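PDB 2Q1S: putative nucleotide sugar epimerase/ dehydratase from Bordetella bronchiseptica, which probably acts as an NAD(H)-dependent nucleotide-sugar epimerase or dehydratase of the short-chain dehydrogenase/reductase type in the making of the lipopolysaccharide O-antigen. Local coordinates for residues 121-124 / 125-129; 128-131 / 132-136; 184-187 / 188-192; 326-329 / 330-334. All coordinates share one frame; numbering follows the deposited sequence.

Contact 1. Residues 121-124 / 125-129. With NAI (1,4-dihydronicotinamide adenine dinucleotide), chain B.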
loop_
_atom_site.group_PDB
_atom_site.type_symbol
_atom_site.label_atom_id
_atom_site.label_comp_id
_atom_site.label_asym_id
_atom_site.label_seq_id
_atom_site.Cartn_x
_atom_site.Cartn_y
_atom_site.Cartn_z
ATOM N N ALA A 121 12.443 6.574 -0.859
ATOM C CA ALA A 121 12.304 7.727 0.032
ATOM C C ALA A 121 10.819 8.051 0.253
ATOM O O ALA A 121 10.406 8.349 1.392
ATOM C CB ALA A 121 13.013 8.931 -0.563
ATOM N N ASP A 122 9.975 7.944 -0.788
ATOM C CA ASP A 122 8.570 8.150 -0.614
ATOM C C ASP A 122 7.995 7.114 0.356
ATOM O O ASP A 122 7.268 7.464 1.271
ATOM C CB ASP A 122 7.814 8.067 -1.933
ATOM C CG ASP A 122 6.305 8.169 -1.702
ATOM O OD1 ASP A 122 5.830 9.330 -1.555
ATOM O OD2 ASP A 122 5.624 7.134 -1.635
ATOM N N HIS A 123 8.385 5.852 0.190
ATOM C CA HIS A 123 7.733 4.827 0.970
ATOM C C HIS A 123 8.013 5.049 2.463
ATOM O O HIS A 123 7.102 4.945 3.296
ATOM C CB HIS A 123 8.281 3.471 0.500
ATOM C CG HIS A 123 7.620 2.340 1.197
ATOM N ND1 HIS A 123 6.403 1.828 0.777
ATOM C CD2 HIS A 123 7.978 1.660 2.296
ATOM C CE1 HIS A 123 6.050 0.859 1.603
ATOM N NE2 HIS A 123 6.967 0.775 2.563
ATOM N N GLU A 124 9.290 5.332 2.772
ATOM C CA GLU A 124 9.697 5.509 4.188
ATOM C C GLU A 124 8.928 6.644 4.839
ATOM O O GLU A 124 8.506 6.530 6.005
ATOM C CB GLU A 124 11.187 5.805 4.245
ATOM C CG GLU A 124 11.654 6.167 5.645
ATOM C CD GLU A 124 11.619 5.014 6.650
ATOM O OE1 GLU A 124 11.623 3.809 6.289
ATOM O OE2 GLU A 124 11.675 5.337 7.858
ATOM N N ASN A 125 8.698 7.721 4.089
ATOM C CA ASN A 125 8.092 8.943 4.651
ATOM C C ASN A 125 6.642 9.192 4.292
ATOM O O ASN A 125 6.081 10.249 4.638
ATOM C CB ASN A 125 8.979 10.116 4.214
ATOM C CG ASN A 125 10.381 9.973 4.755
ATOM O OD1 ASN A 125 10.608 10.091 5.964
ATOM N ND2 ASN A 125 11.332 9.635 3.884
ATOM N N ASN A 126 5.992 8.197 3.673
ATOM C CA ASN A 126 4.639 8.371 3.155
ATOM C C ASN A 126 3.732 7.134 3.356
ATOM O O ASN A 126 2.523 7.271 3.448
ATOM C CB ASN A 126 4.705 8.816 1.686
ATOM C CG ASN A 126 3.585 9.752 1.275
ATOM O OD1 ASN A 126 2.704 10.133 2.059
ATOM N ND2 ASN A 126 3.653 10.173 0.019
ATOM N N THR A 127 4.334 5.924 3.334
ATOM C CA THR A 127 3.543 4.720 3.547
ATOM C C THR A 127 3.843 4.170 4.937
ATOM O O THR A 127 2.907 3.932 5.734
ATOM C CB THR A 127 3.840 3.635 2.480
ATOM O OG1 THR A 127 3.316 4.067 1.201
ATOM C CG2 THR A 127 3.147 2.290 2.797
ATOM N N LEU A 128 5.118 3.972 5.217
ATOM C CA LEU A 128 5.482 3.320 6.478
ATOM C C LEU A 128 5.154 4.198 7.681
ATOM O O LEU A 128 4.879 3.686 8.763
ATOM C CB LEU A 128 6.960 2.917 6.431
ATOM C CG LEU A 128 7.500 2.164 7.625
ATOM C CD1 LEU A 128 6.907 0.728 7.694
ATOM C CD2 LEU A 128 9.010 2.136 7.561
ATOM N N THR A 129 5.166 5.503 7.445
ATOM C CA THR A 129 4.796 6.472 8.504
ATOM C C THR A 129 3.409 6.106 9.070
ATOM O O THR A 129 3.237 5.965 10.295
ATOM C CB THR A 129 4.698 7.868 7.861
ATOM O OG1 THR A 129 4.011 7.742 6.597
ATOM C CG2 THR A 129 6.056 8.468 7.668
HETATM P PA NAI B . 4.497 19.525 3.752
HETATM O O1A NAI B . 5.568 18.811 3.008
HETATM O O2A NAI B . 4.678 21.028 4.066
HETATM O O5B NAI B . 4.123 18.798 5.062
HETATM C C5B NAI B . 4.467 17.444 5.376
HETATM C C4B NAI B . 5.314 17.381 6.635
HETATM O O4B NAI B . 5.665 16.024 6.881
HETATM C C3B NAI B . 6.635 18.178 6.467
HETATM O O3B NAI B . 6.798 19.086 7.570
HETATM C C2B NAI B . 7.697 17.091 6.546
HETATM O O2B NAI B . 8.986 17.457 7.129
HETATM C C1B NAI B . 7.007 16.038 7.414
HETATM N N9A NAI B . 7.581 14.706 7.332
HETATM C C8A NAI B . 8.062 14.079 6.215
HETATM N N7A NAI B . 8.461 12.849 6.544
HETATM C C5A NAI B . 8.240 12.636 7.872
HETATM C C6A NAI B . 8.441 11.555 8.847
HETATM N N6A NAI B . 8.973 10.371 8.523
HETATM N N1A NAI B . 8.071 11.745 10.152
HETATM C C2A NAI B . 7.534 12.945 10.505
HETATM N N3A NAI B . 7.301 13.991 9.695
HETATM C C4A NAI B . 7.627 13.898 8.357
HETATM O O3 NAI B . 3.213 19.358 2.812
HETATM P PN NAI B . 1.668 19.777 3.091
HETATM O O1N NAI B . 1.101 20.332 1.883
HETATM O O2N NAI B . 1.659 20.484 4.423
HETATM O O5D NAI B . 1.009 18.305 3.380
HETATM C C5D NAI B . 0.360 17.987 4.623
HETATM C C4D NAI B . -0.520 16.761 4.372
HETATM O O4D NAI B . -1.548 17.115 3.479
HETATM C C3D NAI B . 0.223 15.634 3.652
HETATM O O3D NAI B . -0.195 14.400 4.250
HETATM C C2D NAI B . -0.219 15.754 2.226
HETATM O O2D NAI B . -0.130 14.480 1.533
HETATM C C1D NAI B . -1.649 16.194 2.373
HETATM N N1N NAI B . -2.174 16.878 1.220
HETATM C C2N NAI B . -1.801 18.156 0.884
HETATM C C3N NAI B . -2.349 18.796 -0.223
HETATM C C7N NAI B . -1.936 20.210 -0.622
HETATM O O7N NAI B . -2.473 20.716 -1.592
HETATM N N7N NAI B . -1.010 20.826 0.156
HETATM C C4N NAI B . -3.356 18.151 -0.992
HETATM C C5N NAI B . -3.746 16.841 -0.592
HETATM C C6N NAI B . -3.164 16.254 0.531
HETATM O O HOH W 1 4.437 2.730 -0.972
#
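Asn-125 turns its amide back onto the preceding helical turn: its ND2 gives a hydrogen bond to Ala-121 O at 3.0 Å, and its backbone N donates to the same oxygen. With CG beside the backbone N (chi1 -61°), the other end of the amide faces the cofactor, and Asn-125 OD1 accepts from N6A of the NADH adenine at 3.0 Å. One side chain reads the adenine while held by its own helix. Asn-126 ND2 meets Asp-122 OD1 at 2.8 Å in a nearly straight bond (174°), on the syn side of the carboxylate. Asp-122 OD2 is bonded to Ser-184. Thr-127 lays CB over a face of the His-123 ring, a CH-pi contact 3.9 Å from the centroid, while a water joins His-123 ND1 and Thr-127 OG1, and that hydroxyl also bonds Ser-184. Thr-127 N and Leu-128 N both donate to His-123 O, each at 2.9 Å. Leu-128 CD2 comes within 3.4 Å of Glu-124 OE1, the carboxylate being bonded through OE2 to Thr-88. Thr-129 CG2 lies near N6A. This is the junction between helices 119-126 and 128-137, packed against helix 180-199, with His-123 NE2 hydrogen-bonded to His-123 NE2 of the second subunit.

Contact 2. Residues 128-131 / 132-136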
loop_
_atom_site.group_PDB
_atom_site.type_symbol
_atom_site.label_atom_id
_atom_site.label_comp_id
_atom_site.label_asym_id
_atom_site.label_seq_id
_atom_site.Cartn_x
_atom_site.Cartn_y
_atom_site.Cartn_z
ATOM N N LEU A 128 5.118 3.972 5.217
ATOM C CA LEU A 128 5.482 3.320 6.478
ATOM C C LEU A 128 5.154 4.198 7.681
ATOM O O LEU A 128 4.879 3.686 8.763
ATOM C CB LEU A 128 6.960 2.917 6.431
ATOM C CG LEU A 128 7.500 2.164 7.625
ATOM C CD1 LEU A 128 6.907 0.728 7.694
ATOM C CD2 LEU A 128 9.010 2.136 7.561
ATOM N N THR A 129 5.166 5.503 7.445
ATOM C CA THR A 129 4.796 6.472 8.504
ATOM C C THR A 129 3.409 6.106 9.070
ATOM O O THR A 129 3.237 5.965 10.295
ATOM C CB THR A 129 4.698 7.868 7.861
ATOM O OG1 THR A 129 4.011 7.742 6.597
ATOM C CG2 THR A 129 6.056 8.468 7.668
ATOM N N THR A 130 2.411 5.955 8.206
ATOM C CA THR A 130 1.056 5.666 8.644
ATOM C C THR A 130 0.953 4.332 9.375
ATOM O O THR A 130 0.318 4.224 10.442
ATOM C CB THR A 130 0.103 5.701 7.450
ATOM O OG1 THR A 130 0.295 6.953 6.770
ATOM C CG2 THR A 130 -1.352 5.572 7.913
ATOM N N LEU A 131 1.558 3.294 8.792
ATOM C CA LEU A 131 1.467 1.957 9.382
ATOM C C LEU A 131 2.098 1.945 10.795
ATOM O O LEU A 131 1.478 1.408 11.730
ATOM C CB LEU A 131 2.198 0.957 8.447
ATOM C CG LEU A 131 2.094 -0.463 9.010
ATOM C CD1 LEU A 131 0.646 -0.923 9.146
ATOM C CD2 LEU A 131 2.910 -1.397 8.080
ATOM N N LYS A 132 3.315 2.457 10.932
ATOM C CA LYS A 132 4.002 2.397 12.226
ATOM C C LYS A 132 3.282 3.264 13.267
ATOM O O LYS A 132 3.193 2.886 14.433
ATOM C CB LYS A 132 5.465 2.755 12.108
ATOM C CG LYS A 132 6.203 1.726 11.220
ATOM C CD LYS A 132 7.709 1.922 11.241
ATOM C CE LYS A 132 8.403 1.440 12.522
ATOM N NZ LYS A 132 9.884 1.564 12.465
ATOM N N LEU A 133 2.763 4.402 12.823
ATOM C CA LEU A 133 2.010 5.254 13.747
ATOM C C LEU A 133 0.798 4.511 14.250
ATOM O O LEU A 133 0.540 4.422 15.478
ATOM C CB LEU A 133 1.629 6.559 13.028
ATOM C CG LEU A 133 0.755 7.481 13.919
ATOM C CD1 LEU A 133 1.455 7.999 15.177
ATOM C CD2 LEU A 133 0.231 8.621 13.076
ATOM N N TYR A 134 -0.019 3.983 13.339
ATOM C CA TYR A 134 -1.256 3.312 13.703
ATOM C C TYR A 134 -0.983 2.095 14.585
ATOM O O TYR A 134 -1.721 1.807 15.542
ATOM C CB TYR A 134 -2.004 2.909 12.447
ATOM C CG TYR A 134 -2.692 4.059 11.727
ATOM C CD1 TYR A 134 -2.531 5.404 12.159
ATOM C CD2 TYR A 134 -3.496 3.816 10.614
ATOM C CE1 TYR A 134 -3.200 6.434 11.512
ATOM C CE2 TYR A 134 -4.147 4.827 9.937
ATOM C CZ TYR A 134 -3.988 6.152 10.376
ATOM O OH TYR A 134 -4.652 7.169 9.711
ATOM N N GLU A 135 0.094 1.372 14.275
ATOM C CA GLU A 135 0.458 0.193 15.064
ATOM C C GLU A 135 0.757 0.561 16.523
ATOM O O GLU A 135 0.403 -0.177 17.448
ATOM C CB GLU A 135 1.652 -0.516 14.414
ATOM C CG GLU A 135 2.076 -1.817 15.077
ATOM C CD GLU A 135 1.034 -2.942 15.055
ATOM O OE1 GLU A 135 -0.055 -2.881 14.417
ATOM O OE2 GLU A 135 1.313 -3.920 15.786
ATOM N N ARG A 136 1.403 1.699 16.712
ATOM C CA ARG A 136 1.661 2.215 18.061
ATOM C C ARG A 136 0.394 2.711 18.769
ATOM O O ARG A 136 0.251 2.472 19.995
ATOM C CB ARG A 136 2.724 3.298 18.063
ATOM C CG ARG A 136 3.102 3.786 19.492
ATOM C CD ARG A 136 3.554 2.650 20.403
ATOM N NE ARG A 136 3.831 3.149 21.763
ATOM C CZ ARG A 136 3.489 2.501 22.874
ATOM N NH1 ARG A 136 2.904 1.312 22.800
ATOM N NH2 ARG A 136 3.766 3.024 24.065
#
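Thr-130 and Tyr-134, like Leu-128 and Lys-132, are i/i+4 pairs on helix 128-137, which packs beside the Rossmann-type sheet of this NAD-binding fold. Backbone bonds come first: Lys-132 N, Leu-133 N, Tyr-134 N and Glu-135 N donate in turn to the carbonyls of Leu-128, Thr-129, Thr-130 and Leu-131, an unbroken alpha-helical series with lengths such as 2.9 Å for Lys-132 N to Leu-128 O.

Apolar packing is the second kind. The aliphatic part of Lys-132 lies against the branched end of Leu-128, with Lys-132 CD 3.6 Å from Leu-128 CG and Lys-132 CG 3.7 Å from Leu-128 CD1. The chain bends about the CG-CD bond (chi3 75°), at the very atoms that touch the leucine, and NZ goes on to a salt bridge with Asp-90. At the dimer interface, Leu-128 and Leu-131 touch His-123 of the second subunit.

Polar side-chain ends find partners elsewhere: Thr-130 OG1 is bonded to His-105 on strand 102-105, and Tyr-134 OH to Ser-192 on helix 180-199.

The last kind is CH-pi. Thr-130 and Tyr-134 point the same way, and the threonine methyl sits over one face of the ring, displaced toward its rim. Thr-130 CG2 is 3.8 Å from the Tyr-134 ring centroid and 20° off the normal, with Tyr-134 CE2 its nearest ring atom at 3.5 Å.

Contact 3. Residues 184-187 / 188-192; sequences SKIF and GEFYS. With NAI (1,4-dihydronicotinamide adenine dinucleotide), chain B.
Ile-186 and Phe-190 run side by side one helical turn apart. Followed outward, Phe-190 CB first meets Phe-187 O at 3.3 Å. With CG beside the backbone N, chi1 (-83°) places the ring next to the preceding turn, and chi2 (-91°) turns its edge to it. Phe-190 CD2 then approaches Ile-186 O at 3.4 Å, and farther out Phe-190 CE2 meets Ile-186 CG2 at 3.5 Å. The methyl lies at the ring edge, in its plane, rather than over a face. The ring also meets Phe-187 of the second subunit edge-to-face, while the two Phe-187 rings stack on each other across the dimer.

Helix 180-199 carries the Tyr-x-x-x-Lys motif of short-chain dehydrogenases/reductases, here Tyr-181 and Lys-185, both of which bind the cofactor. Lys-185 bends at chi2 and chi3 (the latter -62°), and its NZ donates to both hydroxyls of the nicotinamide ribose: 2.9 Å to NAI O3D and 3.1 Å to NAI O2D. Ser-149 O takes a further bond from the same nitrogen, so the ammonium is gripped by three oxygens.

In the backbone, Phe-190 N and Tyr-191 N donate to Ile-186 O and Phe-187 O. The Tyr-191 ring also lies with one face toward Phe-187 O, 3.4 Å above its plane. Ser-192 OG donates to Gly-188 O at 2.8 Å, from the opposite face of the carbonyl plane to Ser-192 N.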
loop_
_atom_site.group_PDB
_atom_site.type_symbol
_atom_site.label_atom_id
_atom_site.label_comp_id
_atom_site.label_asym_id
_atom_site.label_seq_id
_atom_site.Cartn_x
_atom_site.Cartn_y
_atom_site.Cartn_z
ATOM N N SER A 184 0.935 5.964 -2.015
ATOM C CA SER A 184 1.086 6.071 -0.544
ATOM C C SER A 184 -0.117 6.730 0.116
ATOM O O SER A 184 -0.567 6.295 1.195
ATOM C CB SER A 184 2.301 6.910 -0.233
ATOM O OG SER A 184 3.492 6.162 -0.442
ATOM N N LYS A 185 -0.669 7.777 -0.514
ATOM C CA LYS A 185 -1.826 8.442 0.096
ATOM C C LYS A 185 -3.016 7.486 0.178
ATOM O O LYS A 185 -3.696 7.394 1.188
ATOM C CB LYS A 185 -2.229 9.735 -0.676
ATOM C CG LYS A 185 -1.166 10.831 -0.669
ATOM C CD LYS A 185 -0.557 11.090 0.683
ATOM C CE LYS A 185 -1.570 11.561 1.714
ATOM N NZ LYS A 185 -0.906 11.913 3.044
ATOM N N ILE A 186 -3.222 6.701 -0.862
ATOM C CA ILE A 186 -4.326 5.720 -0.900
ATOM C C ILE A 186 -4.044 4.610 0.137
ATOM O O ILE A 186 -4.952 4.152 0.855
ATOM C CB ILE A 186 -4.463 5.131 -2.325
ATOM C CG1 ILE A 186 -5.061 6.187 -3.255
ATOM C CG2 ILE A 186 -5.164 3.754 -2.318
ATOM C CD1 ILE A 186 -5.020 5.753 -4.746
ATOM N N PHE A 187 -2.786 4.178 0.210
ATOM C CA PHE A 187 -2.455 3.099 1.129
ATOM C C PHE A 187 -2.787 3.520 2.567
ATOM O O PHE A 187 -3.251 2.706 3.376
ATOM C CB PHE A 187 -0.973 2.717 1.043
ATOM C CG PHE A 187 -0.548 2.096 -0.301
ATOM C CD1 PHE A 187 -1.481 1.712 -1.268
ATOM C CD2 PHE A 187 0.807 1.866 -0.554
ATOM C CE1 PHE A 187 -1.061 1.129 -2.474
ATOM C CE2 PHE A 187 1.211 1.285 -1.794
ATOM C CZ PHE A 187 0.270 0.928 -2.693
ATOM N N GLY A 188 -2.564 4.806 2.882
ATOM C CA GLY A 188 -2.880 5.297 4.222
ATOM C C GLY A 188 -4.405 5.278 4.459
ATOM O O GLY A 188 -4.851 5.111 5.610
ATOM N N GLU A 189 -5.215 5.422 3.402
ATOM C CA GLU A 189 -6.670 5.194 3.550
ATOM C C GLU A 189 -7.003 3.740 3.866
ATOM O O GLU A 189 -7.797 3.466 4.780
ATOM C CB GLU A 189 -7.467 5.681 2.362
ATOM C CG GLU A 189 -7.449 7.237 2.158
ATOM C CD GLU A 189 -8.684 7.738 1.438
ATOM O OE1 GLU A 189 -9.796 7.246 1.695
ATOM O OE2 GLU A 189 -8.476 8.641 0.586
ATOM N N PHE A 190 -6.347 2.801 3.163
ATOM C CA PHE A 190 -6.503 1.372 3.472
ATOM C C PHE A 190 -6.178 1.135 4.948
ATOM O O PHE A 190 -6.946 0.463 5.656
ATOM C CB PHE A 190 -5.588 0.487 2.590
ATOM C CG PHE A 190 -6.149 0.164 1.233
ATOM C CD1 PHE A 190 -6.917 -0.973 1.054
ATOM C CD2 PHE A 190 -5.803 0.914 0.112
ATOM C CE1 PHE A 190 -7.417 -1.320 -0.241
ATOM C CE2 PHE A 190 -6.302 0.604 -1.167
ATOM C CZ PHE A 190 -7.081 -0.534 -1.336
ATOM N N TYR A 191 -5.033 1.641 5.409
ATOM C CA TYR A 191 -4.639 1.434 6.795
ATOM C C TYR A 191 -5.655 2.030 7.754
ATOM O O TYR A 191 -5.957 1.475 8.824
ATOM C CB TYR A 191 -3.274 2.057 7.106
ATOM C CG TYR A 191 -2.094 1.410 6.374
ATOM C CD1 TYR A 191 -2.021 0.043 6.124
ATOM C CD2 TYR A 191 -0.998 2.193 5.977
ATOM C CE1 TYR A 191 -0.900 -0.511 5.498
ATOM C CE2 TYR A 191 0.086 1.669 5.344
ATOM C CZ TYR A 191 0.195 0.300 5.096
ATOM O OH TYR A 191 1.356 -0.184 4.492
ATOM N N SER A 192 -6.156 3.212 7.391
ATOM C CA SER A 192 -7.107 3.902 8.253
ATOM C C SER A 192 -8.382 3.076 8.439
ATOM O O SER A 192 -8.966 3.011 9.552
ATOM C CB SER A 192 -7.429 5.272 7.645
ATOM O OG SER A 192 -6.326 6.140 7.696
HETATM P PA NAI B . 4.497 19.525 3.752
HETATM O O1A NAI B . 5.568 18.811 3.008
HETATM O O2A NAI B . 4.678 21.028 4.066
HETATM O O5B NAI B . 4.123 18.798 5.062
HETATM C C5B NAI B . 4.467 17.444 5.376
HETATM C C4B NAI B . 5.314 17.381 6.635
HETATM O O4B NAI B . 5.665 16.024 6.881
HETATM C C3B NAI B . 6.635 18.178 6.467
HETATM O O3B NAI B . 6.798 19.086 7.570
HETATM C C2B NAI B . 7.697 17.091 6.546
HETATM O O2B NAI B . 8.986 17.457 7.129
HETATM C C1B NAI B . 7.007 16.038 7.414
HETATM N N9A NAI B . 7.581 14.706 7.332
HETATM C C8A NAI B . 8.062 14.079 6.215
HETATM N N7A NAI B . 8.461 12.849 6.544
HETATM C C5A NAI B . 8.240 12.636 7.872
HETATM C C6A NAI B . 8.441 11.555 8.847
HETATM N N6A NAI B . 8.973 10.371 8.523
HETATM N N1A NAI B . 8.071 11.745 10.152
HETATM C C2A NAI B . 7.534 12.945 10.505
HETATM N N3A NAI B . 7.301 13.991 9.695
HETATM C C4A NAI B . 7.627 13.898 8.357
HETATM O O3 NAI B . 3.213 19.358 2.812
HETATM P PN NAI B . 1.668 19.777 3.091
HETATM O O1N NAI B . 1.101 20.332 1.883
HETATM O O2N NAI B . 1.659 20.484 4.423
HETATM O O5D NAI B . 1.009 18.305 3.380
HETATM C C5D NAI B . 0.360 17.987 4.623
HETATM C C4D NAI B . -0.520 16.761 4.372
HETATM O O4D NAI B . -1.548 17.115 3.479
HETATM C C3D NAI B . 0.223 15.634 3.652
HETATM O O3D NAI B . -0.195 14.400 4.250
HETATM C C2D NAI B . -0.219 15.754 2.226
HETATM O O2D NAI B . -0.130 14.480 1.533
HETATM C C1D NAI B . -1.649 16.194 2.373
HETATM N N1N NAI B . -2.174 16.878 1.220
HETATM C C2N NAI B . -1.801 18.156 0.884
HETATM C C3N NAI B . -2.349 18.796 -0.223
HETATM C C7N NAI B . -1.936 20.210 -0.622
HETATM O O7N NAI B . -2.473 20.716 -1.592
HETATM N N7N NAI B . -1.010 20.826 0.156
HETATM C C4N NAI B . -3.356 18.151 -0.992
HETATM C C5N NAI B . -3.746 16.841 -0.592
HETATM C C6N NAI B . -3.164 16.254 0.531
#

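Contact 4. Residues 326-329 / 330-334; sequences GSPE and KARRE
Glu-329 sets CG beside its backbone N (chi1 -67°) and bends again at chi2, while Arg-332 is extended through chi1 and chi2 and bends at chi3 (-91°); together these torsions bring carboxylate and guanidinium alongside each other. The pair decorates the first turn of helix 329-335, an N-terminal turn with a serine cap. The capping evidence is direct: Ser-327 OG accepts from Glu-329 N at 3.3 Å, a long but well-aligned bond.

Pro-328 lies between the cap and the first helical residue. Its carbonyl receives Arg-332 N at 3.2 Å, with the donor in the carbonyl plane, and Glu-329 O receives Arg-333 N at 3.0 Å. A water accepts from Lys-330 N at 2.9 Å and lies in bonding reach of Ser-327 O, which also accepts from Asn-284. Lys-330 itself runs out fully extended to Val-282 O and makes a cation-pi contact with Tyr-283, tying the helix to strand 281-284. Arg-333 reaches a different acid, Glu-167.

The contact lies on the surface, away from the cofactor. Pro-328 CG lies 4.0 Å from Arg-332 NH1, the two side chains running the same way. Carboxylate and guanidinium planes are 17° apart, and the acid oxygen lies at the edge of the guanidinium, near its plane. One oxygen carries the salt bridge: Glu-329 OE2 stands 2.6 Å from Arg-332 NH1.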
loop_
_atom_site.group_PDB
_atom_site.type_symbol
_atom_site.label_atom_id
_atom_site.label_comp_id
_atom_site.label_asym_id
_atom_site.label_seq_id
_atom_site.Cartn_x
_atom_site.Cartn_y
_atom_site.Cartn_z
ATOM N N GLY A 326 -13.924 17.012 -5.542
ATOM C CA GLY A 326 -14.685 16.558 -4.373
ATOM C C GLY A 326 -15.857 17.430 -3.947
ATOM O O GLY A 326 -15.742 18.659 -3.866
ATOM N N SER A 327 -16.987 16.783 -3.668
ATOM C CA SER A 327 -18.154 17.493 -3.142
ATOM C C SER A 327 -17.970 17.821 -1.666
ATOM O O SER A 327 -17.593 16.946 -0.887
ATOM C CB SER A 327 -19.430 16.681 -3.313
ATOM O OG SER A 327 -20.515 17.353 -2.699
ATOM N N PRO A 328 -18.225 19.090 -1.281
ATOM C CA PRO A 328 -18.131 19.495 0.113
ATOM C C PRO A 328 -19.400 19.201 0.937
ATOM O O PRO A 328 -19.477 19.603 2.094
ATOM C CB PRO A 328 -17.922 21.012 0.005
ATOM C CG PRO A 328 -18.680 21.400 -1.213
ATOM C CD PRO A 328 -18.608 20.221 -2.154
ATOM N N GLU A 329 -20.397 18.532 0.352
ATOM C CA GLU A 329 -21.705 18.416 1.021
ATOM C C GLU A 329 -21.712 17.563 2.304
ATOM O O GLU A 329 -22.389 17.873 3.289
ATOM C CB GLU A 329 -22.765 17.943 0.036
ATOM C CG GLU A 329 -23.033 18.995 -1.019
ATOM C CD GLU A 329 -23.178 20.405 -0.407
ATOM O OE1 GLU A 329 -23.975 20.543 0.568
ATOM O OE2 GLU A 329 -22.487 21.355 -0.899
ATOM N N LYS A 330 -20.965 16.467 2.318
ATOM C CA LYS A 330 -20.987 15.633 3.510
ATOM C C LYS A 330 -20.467 16.377 4.767
ATOM O O LYS A 330 -21.242 16.525 5.807
ATOM C CB LYS A 330 -20.221 14.334 3.263
ATOM C CG LYS A 330 -20.263 13.404 4.466
ATOM C CD LYS A 330 -19.545 12.087 4.046
ATOM C CE LYS A 330 -19.319 11.185 5.256
ATOM N NZ LYS A 330 -18.615 9.946 4.745
ATOM N N ALA A 331 -19.217 16.936 4.657
ATOM C CA ALA A 331 -18.723 17.839 5.713
ATOM C C ALA A 331 -19.689 18.990 6.085
ATOM O O ALA A 331 -19.795 19.359 7.246
ATOM C CB ALA A 331 -17.388 18.406 5.283
ATOM N N ARG A 332 -20.407 19.575 5.105
ATOM C CA ARG A 332 -21.304 20.652 5.485
ATOM C C ARG A 332 -22.392 20.090 6.407
ATOM O O ARG A 332 -22.780 20.785 7.410
ATOM C CB ARG A 332 -21.907 21.277 4.222
ATOM C CG ARG A 332 -22.898 22.425 4.434
ATOM C CD ARG A 332 -23.326 22.984 3.076
ATOM N NE ARG A 332 -22.409 24.084 2.718
ATOM C CZ ARG A 332 -21.633 24.148 1.622
ATOM N NH1 ARG A 332 -21.658 23.182 0.714
ATOM N NH2 ARG A 332 -20.845 25.221 1.424
ATOM N N ARG A 333 -22.964 18.919 5.999
ATOM C CA ARG A 333 -24.173 18.375 6.627
ATOM C C ARG A 333 -23.848 17.759 7.986
ATOM O O ARG A 333 -24.548 17.998 8.978
ATOM C CB ARG A 333 -24.814 17.339 5.694
ATOM C CG ARG A 333 -26.052 16.638 6.262
ATOM C CD ARG A 333 -26.578 15.556 5.323
ATOM N NE ARG A 333 -25.559 14.544 5.053
ATOM C CZ ARG A 333 -24.937 14.375 3.882
ATOM N NH1 ARG A 333 -25.239 15.136 2.826
ATOM N NH2 ARG A 333 -24.022 13.420 3.767
ATOM N N GLU A 334 -22.778 16.967 8.024
ATOM C CA GLU A 334 -22.420 16.227 9.222
ATOM C C GLU A 334 -21.565 17.011 10.204
ATOM O O GLU A 334 -21.636 16.781 11.406
ATOM C CB GLU A 334 -21.661 14.963 8.840
ATOM C CG GLU A 334 -22.526 13.888 8.262
ATOM C CD GLU A 334 -21.803 12.567 8.158
ATOM O OE1 GLU A 334 -20.791 12.364 8.884
ATOM O OE2 GLU A 334 -22.270 11.730 7.355
HETATM O O HOH W 2 -19.530 15.266 0.051
#

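Overall arrangement
From the N terminus, contact 1 lies at the junction of helices 119-126 and 128-137. Contact 2 overlaps it through Leu-128 and Thr-129, along the second helix. Contact 3 follows on helix 180-199. Each closes only a helical turn or cap, so none encloses or crosses another. The first three cluster, centres 10 to 11 Å apart: Ser-184 meets Asp-122 and Thr-127, while Tyr-191 packs on Leu-131. All three touch the second subunit; contacts 1 and 3 bond NADH at its adenine and nicotinamide-ribose ends, and Thr-129, shared by contacts 1 and 2, touches it too. Contact 4 starts helix 329-335, joined to strand 281-284 through Lys-330, its centre about 21 Å from that of contact 3.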